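Local coordinates for sugar ABC transporter substrate-binding protein, BlMnBP1 (Bifidobacterium animalis subsp. lactis ATCC 27673, PDB 6I5R) that binds mannobiose and probably delivers manno-oligosaccharides from beta-mannan to its ABC transporter for uptake into the cell, at residues Thr192-Asp197 / Lys410-Val415; Asn210-Pro215 / Asp237-Ala242; Val243-Tyr248 / Arg423-Ile428. All blocks are in the same frame, centred on the assembly; numbering follows the deposited sequence.

Contact 1 (Thr192-Asp197 / Lys410-Val415); sequences TNFVED and KIQDIV. With ZN (zinc ion), chain G; ZN (zinc ion), chain L.
The Phe194 ring carries CG of Gln412 over one face, a CH-pi contact of 3.9 Å from Gln412 CG to the ring centroid. At the ring edge, in plane, lies the backbone O of Gln412. Val415 CG1 meets the ring obliquely, 3.7 Å from Phe194 CD2. Tyr260 also meets this ring. Phe194 CG is anti to the backbone N (chi1 173°), which carries the ring out to the helix.

The Gln412 chain is extended beyond CG and crosses Phe194 at about a right angle. Its amide plane lies 26° from the ring plane. The amide reaches beyond the ring to the backbone of the same residue: Gln412 NE2 donates to Phe194 O at 2.7 Å, nearly in line with the carbonyl. A second, weak bond runs from Gln412 NE2 to Asp197 OD1 at 3.3 Å. The carboxylate of Asp197 stands almost perpendicular to the amide.

Asp197 OD1 binds a zinc ion at 2.1 Å, and Asp197 OD2 forms a salt bridge with Lys409. Two zinc-bound waters also touch the amide. One donates to Gln412 OE1 at 2.8 Å; the other accepts from Gln412 NE2 and donates to Val195 O. These bonds fix the amide's rotation.

Thr192 OG1 accepts from Phe194 N in an ST turn, and a type I turn runs from Asn193 to Glu196, the N-cap of helix 197-201. Glu196 OE1 binds a second zinc ion and accepts from Trp198 NE1, of the glycan pocket. The contact thus joins a turn near the sugar site of this solute-binding protein to helix 409-420.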
loop_
_atom_site.group_PDB
_atom_site.type_symbol
_atom_site.label_atom_id
_atom_site.label_comp_id
_atom_site.label_asym_id
_atom_site.label_seq_id
_atom_site.Cartn_x
_atom_site.Cartn_y
_atom_site.Cartn_z
ATOM N N THR A 192 -16.613 -3.909 2.079
ATOM C CA THR A 192 -15.927 -2.656 1.857
ATOM C C THR A 192 -14.898 -2.336 2.930
ATOM O O THR A 192 -13.988 -1.573 2.646
ATOM C CB THR A 192 -16.889 -1.463 1.823
ATOM O OG1 THR A 192 -17.541 -1.360 3.099
ATOM C CG2 THR A 192 -17.901 -1.594 0.732
ATOM N N ASN A 193 -15.038 -2.888 4.142
ATOM C CA ASN A 193 -14.252 -2.453 5.302
ATOM C C ASN A 193 -14.283 -0.933 5.414
ATOM O O ASN A 193 -13.284 -0.287 5.727
ATOM C CB ASN A 193 -12.820 -2.975 5.244
ATOM C CG ASN A 193 -12.679 -4.332 5.921
ATOM O OD1 ASN A 193 -13.038 -4.474 7.081
ATOM N ND2 ASN A 193 -12.193 -5.334 5.184
ATOM N N PHE A 194 -15.470 -0.381 5.189
ATOM C CA PHE A 194 -15.702 1.054 5.277
ATOM C C PHE A 194 -15.073 1.657 6.530
ATOM O O PHE A 194 -14.526 2.760 6.487
ATOM C CB PHE A 194 -17.226 1.289 5.246
ATOM C CG PHE A 194 -17.649 2.698 5.487
ATOM C CD1 PHE A 194 -17.839 3.172 6.790
ATOM C CD2 PHE A 194 -17.915 3.547 4.427
ATOM C CE1 PHE A 194 -18.247 4.473 7.009
ATOM C CE2 PHE A 194 -18.324 4.848 4.649
ATOM C CZ PHE A 194 -18.488 5.304 5.957
ATOM N N VAL A 195 -15.120 0.940 7.654
ATOM C CA VAL A 195 -14.766 1.596 8.909
ATOM C C VAL A 195 -13.266 1.872 8.983
ATOM O O VAL A 195 -12.840 2.800 9.674
ATOM C CB VAL A 195 -15.249 0.772 10.123
ATOM C CG1 VAL A 195 -14.491 1.133 11.422
ATOM C CG2 VAL A 195 -16.745 0.974 10.330
ATOM N N GLU A 196 -12.447 1.082 8.299
ATOM C CA GLU A 196 -11.004 1.300 8.282
ATOM C C GLU A 196 -10.673 2.350 7.224
ATOM O O GLU A 196 -10.818 2.112 6.018
ATOM C CB GLU A 196 -10.260 -0.001 8.006
ATOM C CG GLU A 196 -10.461 -1.090 9.019
ATOM C CD GLU A 196 -9.974 -0.727 10.420
ATOM O OE1 GLU A 196 -8.835 -0.247 10.594
ATOM O OE2 GLU A 196 -10.747 -0.944 11.362
ATOM N N ASP A 197 -10.215 3.509 7.662
ATOM C CA ASP A 197 -9.850 4.544 6.712
ATOM C C ASP A 197 -8.848 4.028 5.681
ATOM O O ASP A 197 -8.958 4.348 4.488
ATOM C CB ASP A 197 -9.297 5.772 7.448
ATOM C CG ASP A 197 -10.392 6.567 8.119
ATOM O OD1 ASP A 197 -11.380 5.935 8.535
ATOM O OD2 ASP A 197 -10.289 7.820 8.184
ATOM N N LYS A 410 -12.683 10.517 1.480
ATOM C CA LYS A 410 -13.386 10.775 0.227
ATOM C C LYS A 410 -13.970 9.487 -0.352
ATOM O O LYS A 410 -14.972 9.513 -1.069
ATOM C CB LYS A 410 -12.439 11.435 -0.773
ATOM C CG LYS A 410 -11.264 10.546 -1.212
ATOM C CD LYS A 410 -10.452 11.185 -2.341
ATOM C CE LYS A 410 -9.342 10.285 -2.854
ATOM N NZ LYS A 410 -8.264 10.014 -1.876
ATOM N N ILE A 411 -13.335 8.357 -0.069
ATOM C CA ILE A 411 -13.820 7.072 -0.551
ATOM C C ILE A 411 -15.013 6.623 0.281
ATOM O O ILE A 411 -15.953 6.012 -0.230
ATOM C CB ILE A 411 -12.686 6.026 -0.489
ATOM C CG1 ILE A 411 -11.436 6.537 -1.169
ATOM C CG2 ILE A 411 -13.106 4.680 -1.095
ATOM C CD1 ILE A 411 -11.604 6.866 -2.626
ATOM N N GLN A 412 -14.975 6.898 1.586
ATOM C CA GLN A 412 -16.147 6.678 2.418
ATOM C C GLN A 412 -17.337 7.456 1.865
ATOM O O GLN A 412 -18.458 6.947 1.846
ATOM C CB GLN A 412 -15.835 7.052 3.873
ATOM C CG GLN A 412 -14.914 6.035 4.538
ATOM C CD GLN A 412 -14.416 6.440 5.915
ATOM O OE1 GLN A 412 -14.338 7.627 6.238
ATOM N NE2 GLN A 412 -14.065 5.439 6.732
ATOM N N ASP A 413 -17.092 8.665 1.345
ATOM C CA ASP A 413 -18.171 9.462 0.781
ATOM C C ASP A 413 -18.758 8.786 -0.450
ATOM O O ASP A 413 -19.974 8.807 -0.657
ATOM C CB ASP A 413 -17.670 10.865 0.437
ATOM C CG ASP A 413 -18.795 11.808 0.061
ATOM O OD1 ASP A 413 -19.786 11.821 0.809
ATOM O OD2 ASP A 413 -18.651 12.554 -0.954
ATOM N N ILE A 414 -17.918 8.142 -1.261
ATOM C CA ILE A 414 -18.450 7.367 -2.378
ATOM C C ILE A 414 -19.447 6.333 -1.865
ATOM O O ILE A 414 -20.555 6.187 -2.397
ATOM C CB ILE A 414 -17.319 6.698 -3.180
ATOM C CG1 ILE A 414 -16.437 7.749 -3.842
ATOM C CG2 ILE A 414 -17.919 5.781 -4.245
ATOM C CD1 ILE A 414 -15.228 7.211 -4.569
ATOM N N VAL A 415 -19.053 5.583 -0.840
ATOM C CA VAL A 415 -19.928 4.549 -0.286
ATOM C C VAL A 415 -21.210 5.175 0.240
ATOM O O VAL A 415 -22.314 4.669 0.016
ATOM C CB VAL A 415 -19.197 3.768 0.822
ATOM C CG1 VAL A 415 -20.150 2.789 1.548
ATOM C CG2 VAL A 415 -17.994 3.039 0.263
HETATM ZN ZN ZN G . -12.582 6.674 10.140
HETATM ZN ZN ZN L . -8.221 0.949 12.358
HETATM O O HOH W 1 -13.888 5.109 9.854
HETATM O O HOH W 2 -10.540 0.895 13.354
HETATM O O HOH W 3 -13.485 8.091 8.876
HETATM O O HOH W 4 -7.149 -0.177 12.996
HETATM O O HOH W 5 -6.869 1.712 11.444
HETATM O O HOH W 6 -8.411 2.563 13.554
#

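Contact 2 (Asn210-Pro215 / Asp237-Ala242); sequences NATGDP and DTHPYA. With ZN (zinc ion), chain D.
Thr212 lays its CG2 methyl over the centre of one face of the His239 imidazole. The methyl carbon is 3.9 Å from the ring centroid and only 12° off the ring normal, a CH-pi contact. The two side chains cross at about a right angle. In the ring plane, His239 ND1 donates to Thr238 OG1 at 2.9 Å, in a nearly straight bond of 171°. Thr238 OG1 also bonds to Ala235 O. His239 NE2 binds a zinc ion at 2.0 Å. The ring is thus fixed at both nitrogens and covered on one face by the methyl.

Here, within the solute-binding fold, the end of helix 209-212 meets the start of helix 239-252, and Thr212 makes an ST turn where the first helix ends. The backbones come close: His239 N donates to Ala211 O at 2.9 Å. Ala211 CB rests 3.6 Å from the His239 carbonyl carbon.

Thr212 OG1 sits between its backbone N and carbonyl carbon (chi1 68°), leaving CG2 to face the imidazole. This hydroxyl bonds to Ala208 O and, in the ST turn, accepts from Asp214 N at 3.1 Å. Phe217 of helix 217-224 touches both Thr212 and Pro240.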
loop_
_atom_site.group_PDB
_atom_site.type_symbol
_atom_site.label_atom_id
_atom_site.label_comp_id
_atom_site.label_asym_id
_atom_site.label_seq_id
_atom_site.Cartn_x
_atom_site.Cartn_y
_atom_site.Cartn_z
ATOM N N ASN A 210 -2.550 0.601 -12.798
ATOM C CA ASN A 210 -3.501 -0.481 -12.990
ATOM C C ASN A 210 -4.601 -0.083 -13.944
ATOM O O ASN A 210 -5.085 -0.915 -14.722
ATOM C CB ASN A 210 -4.153 -0.895 -11.685
ATOM C CG ASN A 210 -3.249 -1.696 -10.841
ATOM O OD1 ASN A 210 -2.118 -1.298 -10.590
ATOM N ND2 ASN A 210 -3.725 -2.880 -10.435
ATOM N N ALA A 211 -5.073 1.156 -13.834
ATOM C CA ALA A 211 -6.219 1.579 -14.622
ATOM C C ALA A 211 -5.820 2.173 -15.967
ATOM O O ALA A 211 -6.689 2.343 -16.826
ATOM C CB ALA A 211 -7.066 2.585 -13.840
ATOM N N THR A 212 -4.532 2.459 -16.186
ATOM C CA THR A 212 -4.117 3.139 -17.407
ATOM C C THR A 212 -3.055 2.415 -18.208
ATOM O O THR A 212 -2.883 2.744 -19.378
ATOM C CB THR A 212 -3.564 4.553 -17.129
ATOM O OG1 THR A 212 -2.318 4.473 -16.423
ATOM C CG2 THR A 212 -4.572 5.394 -16.359
ATOM N N GLY A 213 -2.335 1.482 -17.609
ATOM C CA GLY A 213 -1.164 0.883 -18.207
ATOM C C GLY A 213 0.044 1.792 -18.325
ATOM O O GLY A 213 1.062 1.369 -18.875
ATOM N N ASP A 214 -0.017 3.009 -17.803
ATOM C CA ASP A 214 1.056 3.978 -18.001
ATOM C C ASP A 214 1.882 4.171 -16.733
ATOM O O ASP A 214 1.386 4.751 -15.761
ATOM C CB ASP A 214 0.427 5.297 -18.448
ATOM C CG ASP A 214 1.428 6.396 -18.692
ATOM O OD1 ASP A 214 2.632 6.141 -18.608
ATOM O OD2 ASP A 214 0.974 7.528 -18.991
ATOM N N PRO A 215 3.133 3.702 -16.698
ATOM C CA PRO A 215 3.958 3.891 -15.493
ATOM C C PRO A 215 4.214 5.341 -15.144
ATOM O O PRO A 215 4.613 5.634 -14.017
ATOM C CB PRO A 215 5.267 3.176 -15.852
ATOM C CG PRO A 215 4.864 2.170 -16.900
ATOM C CD PRO A 215 3.827 2.889 -17.713
ATOM N N ASP A 237 -14.268 2.320 -19.394
ATOM C CA ASP A 237 -13.887 1.222 -18.526
ATOM C C ASP A 237 -12.410 1.235 -18.149
ATOM O O ASP A 237 -11.885 0.217 -17.674
ATOM C CB ASP A 237 -14.243 -0.094 -19.198
ATOM C CG ASP A 237 -13.518 -0.296 -20.523
ATOM O OD1 ASP A 237 -12.763 0.608 -21.015
ATOM O OD2 ASP A 237 -13.721 -1.408 -21.088
ATOM N N THR A 238 -11.756 2.247 -18.344
ATOM C CA THR A 238 -10.389 2.400 -17.862
ATOM C C THR A 238 -10.257 3.734 -17.128
ATOM O O THR A 238 -11.212 4.499 -16.985
ATOM C CB THR A 238 -9.354 2.363 -19.001
ATOM O OG1 THR A 238 -9.504 3.539 -19.818
ATOM C CG2 THR A 238 -9.574 1.102 -19.812
ATOM N N HIS A 239 -9.019 4.006 -16.694
ATOM C CA HIS A 239 -8.632 5.242 -16.026
ATOM C C HIS A 239 -9.273 5.330 -14.628
ATOM O O HIS A 239 -10.061 4.466 -14.248
ATOM C CB HIS A 239 -9.029 6.422 -16.889
ATOM C CG HIS A 239 -8.046 6.701 -17.970
ATOM N ND1 HIS A 239 -7.871 5.854 -19.044
ATOM C CD2 HIS A 239 -7.119 7.678 -18.106
ATOM C CE1 HIS A 239 -6.894 6.315 -19.809
ATOM N NE2 HIS A 239 -6.441 7.432 -19.274
ATOM N N PRO A 240 -8.901 6.366 -13.840
ATOM C CA PRO A 240 -9.387 6.385 -12.451
ATOM C C PRO A 240 -10.905 6.308 -12.312
ATOM O O PRO A 240 -11.394 5.660 -11.388
ATOM C CB PRO A 240 -8.809 7.696 -11.904
ATOM C CG PRO A 240 -7.509 7.830 -12.665
ATOM C CD PRO A 240 -7.819 7.337 -14.069
ATOM N N TYR A 241 -11.659 6.973 -13.191
ATOM C CA TYR A 241 -13.120 6.914 -13.124
ATOM C C TYR A 241 -13.620 5.479 -13.009
ATOM O O TYR A 241 -14.544 5.189 -12.237
ATOM C CB TYR A 241 -13.704 7.615 -14.365
ATOM C CG TYR A 241 -15.207 7.573 -14.496
ATOM C CD1 TYR A 241 -15.829 6.472 -15.077
ATOM C CD2 TYR A 241 -16.012 8.627 -14.058
ATOM C CE1 TYR A 241 -17.202 6.417 -15.199
ATOM C CE2 TYR A 241 -17.395 8.569 -14.168
ATOM C CZ TYR A 241 -17.978 7.460 -14.761
ATOM O OH TYR A 241 -19.342 7.357 -14.920
ATOM N N ALA A 242 -13.045 4.568 -13.789
ATOM C CA ALA A 242 -13.576 3.215 -13.786
ATOM C C ALA A 242 -13.337 2.534 -12.454
ATOM O O ALA A 242 -14.065 1.600 -12.098
ATOM C CB ALA A 242 -12.958 2.394 -14.912
HETATM ZN ZN ZN D . -5.330 8.296 -20.674
HETATM O O HOH W 7 -4.886 6.377 -21.136
HETATM O O HOH W 8 -5.113 7.835 -22.341
HETATM O O HOH W 9 -4.496 9.391 -19.581
HETATM O O HOH W 10 -4.071 9.205 -22.319
HETATM O O HOH W 11 -7.105 9.305 -21.587
#

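Contact 3 (Val243-Tyr248 / Arg423-Ile428); sequences VYKTLY and RTIDQI
Tyr248 runs from helix 239-252 across the start of helix 425-443, in a helix-to-helix contact at the N-terminal capping box of the second helix. Its CB lies 3.9 Å from Ile425 CD1. CG, next along, is 3.9 Å from Ile425 CB, which sits over one face of the ring as a CH-pi partner. Farther out, the same face carries the backbone N of Ile425, 3.6 Å from Tyr248 CE2 and offset toward the rim. Ile428 CD1 comes to the ring edge, 4.0 Å from CE2 of Tyr248. At the tip, Tyr248 OH donates to Arg423 O at 2.6 Å. Chi1 of -176° sends the ring away from its own backbone N and toward the other helix.

Ile425 also meets Lys245 and Tyr244. Its CG1 packs against CA and CB of Lys245, and its CD1 against CB of Tyr244. The polar ends of these two residues go elsewhere: Lys245 to Asp249, Tyr244 to Asp204.

The guanidinium of Arg423 has Ile428 CG1 over one face and forms salt bridges with Asp413, Asp417 and Glu431. Thr424 is the N-cap. Its OG1 accepts from Gln427 N at 3.1 Å. The return bond runs from Thr424 N to Gln427 OE1 at 2.9 Å, in the carbonyl plane and on a lone pair of the amide oxygen.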
loop_
_atom_site.group_PDB
_atom_site.type_symbol
_atom_site.label_atom_id
_atom_site.label_comp_id
_atom_site.label_asym_id
_atom_site.label_seq_id
_atom_site.Cartn_x
_atom_site.Cartn_y
_atom_site.Cartn_z
ATOM N N VAL A 243 -12.290 2.939 -11.734
ATOM C CA VAL A 243 -11.995 2.330 -10.446
ATOM C C VAL A 243 -13.019 2.760 -9.417
ATOM O O VAL A 243 -13.632 1.936 -8.735
ATOM C CB VAL A 243 -10.575 2.708 -9.999
ATOM C CG1 VAL A 243 -10.286 2.211 -8.583
ATOM C CG2 VAL A 243 -9.558 2.179 -10.977
ATOM N N TYR A 244 -13.209 4.066 -9.284
ATOM C CA TYR A 244 -14.136 4.573 -8.285
ATOM C C TYR A 244 -15.564 4.190 -8.602
ATOM O O TYR A 244 -16.345 3.969 -7.680
ATOM C CB TYR A 244 -14.016 6.089 -8.178
ATOM C CG TYR A 244 -12.629 6.540 -7.736
ATOM C CD1 TYR A 244 -12.107 6.133 -6.519
ATOM C CD2 TYR A 244 -11.850 7.331 -8.545
ATOM C CE1 TYR A 244 -10.844 6.528 -6.125
ATOM C CE2 TYR A 244 -10.588 7.715 -8.165
ATOM C CZ TYR A 244 -10.103 7.329 -6.946
ATOM O OH TYR A 244 -8.835 7.755 -6.574
ATOM N N LYS A 245 -15.915 4.113 -9.890
ATOM C CA LYS A 245 -17.244 3.644 -10.262
ATOM C C LYS A 245 -17.423 2.165 -9.930
ATOM O O LYS A 245 -18.544 1.716 -9.705
ATOM C CB LYS A 245 -17.485 3.888 -11.751
ATOM C CG LYS A 245 -18.834 3.395 -12.270
ATOM C CD LYS A 245 -18.987 3.827 -13.728
ATOM C CE LYS A 245 -20.471 3.851 -14.178
ATOM N NZ LYS A 245 -21.044 2.476 -14.172
ATOM N N THR A 246 -16.348 1.390 -9.931
ATOM C CA THR A 246 -16.460 0.008 -9.474
ATOM C C THR A 246 -16.978 -0.046 -8.046
ATOM O O THR A 246 -17.909 -0.797 -7.732
ATOM C CB THR A 246 -15.108 -0.688 -9.576
ATOM O OG1 THR A 246 -14.736 -0.819 -10.957
ATOM C CG2 THR A 246 -15.180 -2.063 -8.926
ATOM N N LEU A 247 -16.372 0.736 -7.155
ATOM C CA LEU A 247 -16.847 0.757 -5.777
ATOM C C LEU A 247 -18.267 1.306 -5.711
ATOM O O LEU A 247 -19.136 0.733 -5.048
ATOM C CB LEU A 247 -15.923 1.593 -4.900
ATOM C CG LEU A 247 -16.410 1.796 -3.477
ATOM C CD1 LEU A 247 -16.509 0.516 -2.716
ATOM C CD2 LEU A 247 -15.430 2.743 -2.769
ATOM N N TYR A 248 -18.503 2.435 -6.384
ATOM C CA TYR A 248 -19.826 3.054 -6.382
ATOM C C TYR A 248 -20.892 2.050 -6.815
ATOM O O TYR A 248 -21.909 1.874 -6.143
ATOM C CB TYR A 248 -19.854 4.282 -7.309
ATOM C CG TYR A 248 -21.173 5.025 -7.282
ATOM C CD1 TYR A 248 -22.278 4.541 -7.970
ATOM C CD2 TYR A 248 -21.331 6.186 -6.542
ATOM C CE1 TYR A 248 -23.490 5.169 -7.911
ATOM C CE2 TYR A 248 -22.548 6.855 -6.507
ATOM C CZ TYR A 248 -23.632 6.324 -7.191
ATOM O OH TYR A 248 -24.859 6.942 -7.170
ATOM N N ARG A 423 -25.957 11.231 -4.839
ATOM C CA ARG A 423 -25.152 11.720 -5.943
ATOM C C ARG A 423 -24.800 10.543 -6.824
ATOM O O ARG A 423 -24.637 9.429 -6.324
ATOM C CB ARG A 423 -23.827 12.352 -5.508
ATOM C CG ARG A 423 -23.927 13.715 -4.892
ATOM C CD ARG A 423 -22.594 14.453 -4.957
ATOM N NE ARG A 423 -21.598 13.954 -4.011
ATOM C CZ ARG A 423 -20.379 14.474 -3.919
ATOM N NH1 ARG A 423 -20.041 15.467 -4.715
ATOM N NH2 ARG A 423 -19.503 13.998 -3.048
ATOM N N THR A 424 -24.620 10.810 -8.114
ATOM C CA THR A 424 -24.077 9.828 -9.047
ATOM C C THR A 424 -22.548 9.824 -8.986
ATOM O O THR A 424 -21.921 10.763 -8.489
ATOM C CB THR A 424 -24.488 10.129 -10.487
ATOM O OG1 THR A 424 -23.876 11.356 -10.904
ATOM C CG2 THR A 424 -26.013 10.193 -10.617
ATOM N N ILE A 425 -21.935 8.769 -9.532
ATOM C CA ILE A 425 -20.475 8.770 -9.542
ATOM C C ILE A 425 -19.966 9.938 -10.374
ATOM O O ILE A 425 -18.926 10.532 -10.058
ATOM C CB ILE A 425 -19.918 7.423 -10.038
ATOM C CG1 ILE A 425 -18.397 7.376 -9.840
ATOM C CG2 ILE A 425 -20.215 7.205 -11.527
ATOM C CD1 ILE A 425 -17.932 7.516 -8.396
ATOM N N ASP A 426 -20.703 10.315 -11.423
ATOM C CA ASP A 426 -20.274 11.431 -12.252
ATOM C C ASP A 426 -20.160 12.694 -11.419
ATOM O O ASP A 426 -19.211 13.476 -11.560
ATOM C CB ASP A 426 -21.272 11.686 -13.381
ATOM C CG ASP A 426 -21.165 10.691 -14.505
ATOM O OD1 ASP A 426 -20.191 9.937 -14.556
ATOM O OD2 ASP A 426 -22.090 10.702 -15.365
ATOM N N GLN A 427 -21.170 12.934 -10.585
ATOM C CA GLN A 427 -21.214 14.132 -9.775
ATOM C C GLN A 427 -20.095 14.140 -8.751
ATOM O O GLN A 427 -19.492 15.186 -8.497
ATOM C CB GLN A 427 -22.567 14.223 -9.095
ATOM C CG GLN A 427 -23.701 14.510 -10.042
ATOM C CD GLN A 427 -25.032 14.543 -9.308
ATOM O OE1 GLN A 427 -25.486 13.545 -8.768
ATOM N NE2 GLN A 427 -25.610 15.728 -9.205
ATOM N N ILE A 428 -19.808 12.988 -8.152
ATOM C CA ILE A 428 -18.700 12.915 -7.210
ATOM C C ILE A 428 -17.391 13.188 -7.928
ATOM O O ILE A 428 -16.561 13.970 -7.454
ATOM C CB ILE A 428 -18.675 11.550 -6.498
ATOM C CG1 ILE A 428 -19.946 11.308 -5.710
ATOM C CG2 ILE A 428 -17.483 11.497 -5.560
ATOM C CD1 ILE A 428 -20.161 9.834 -5.309
#

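How the contacts relate
Contacts 2 and 3 both use helix 239-252, and their centres are about 15 Å apart. Contact 1 reaches this helix through Ile411 and Ile414. Contact 3 lies on the same side of the chain's centre as each of the others. Contacts 1 and 3, with centres about 13 Å apart, use consecutive helices, 409-420 and 425-443, and touch through a salt bridge and apolar packing. Tyr241 joins contact 2 to Asp426 of contact 3 by a probable hydrogen bond. Contacts 1 and 2 do not touch. Along the chain, contact 2 is nested within the loop closed by contact 1 and closes before contact 3 opens, while the segments of contacts 1 and 3 alternate. The C-terminal helices are thereby packed onto earlier parts of the solute-binding fold.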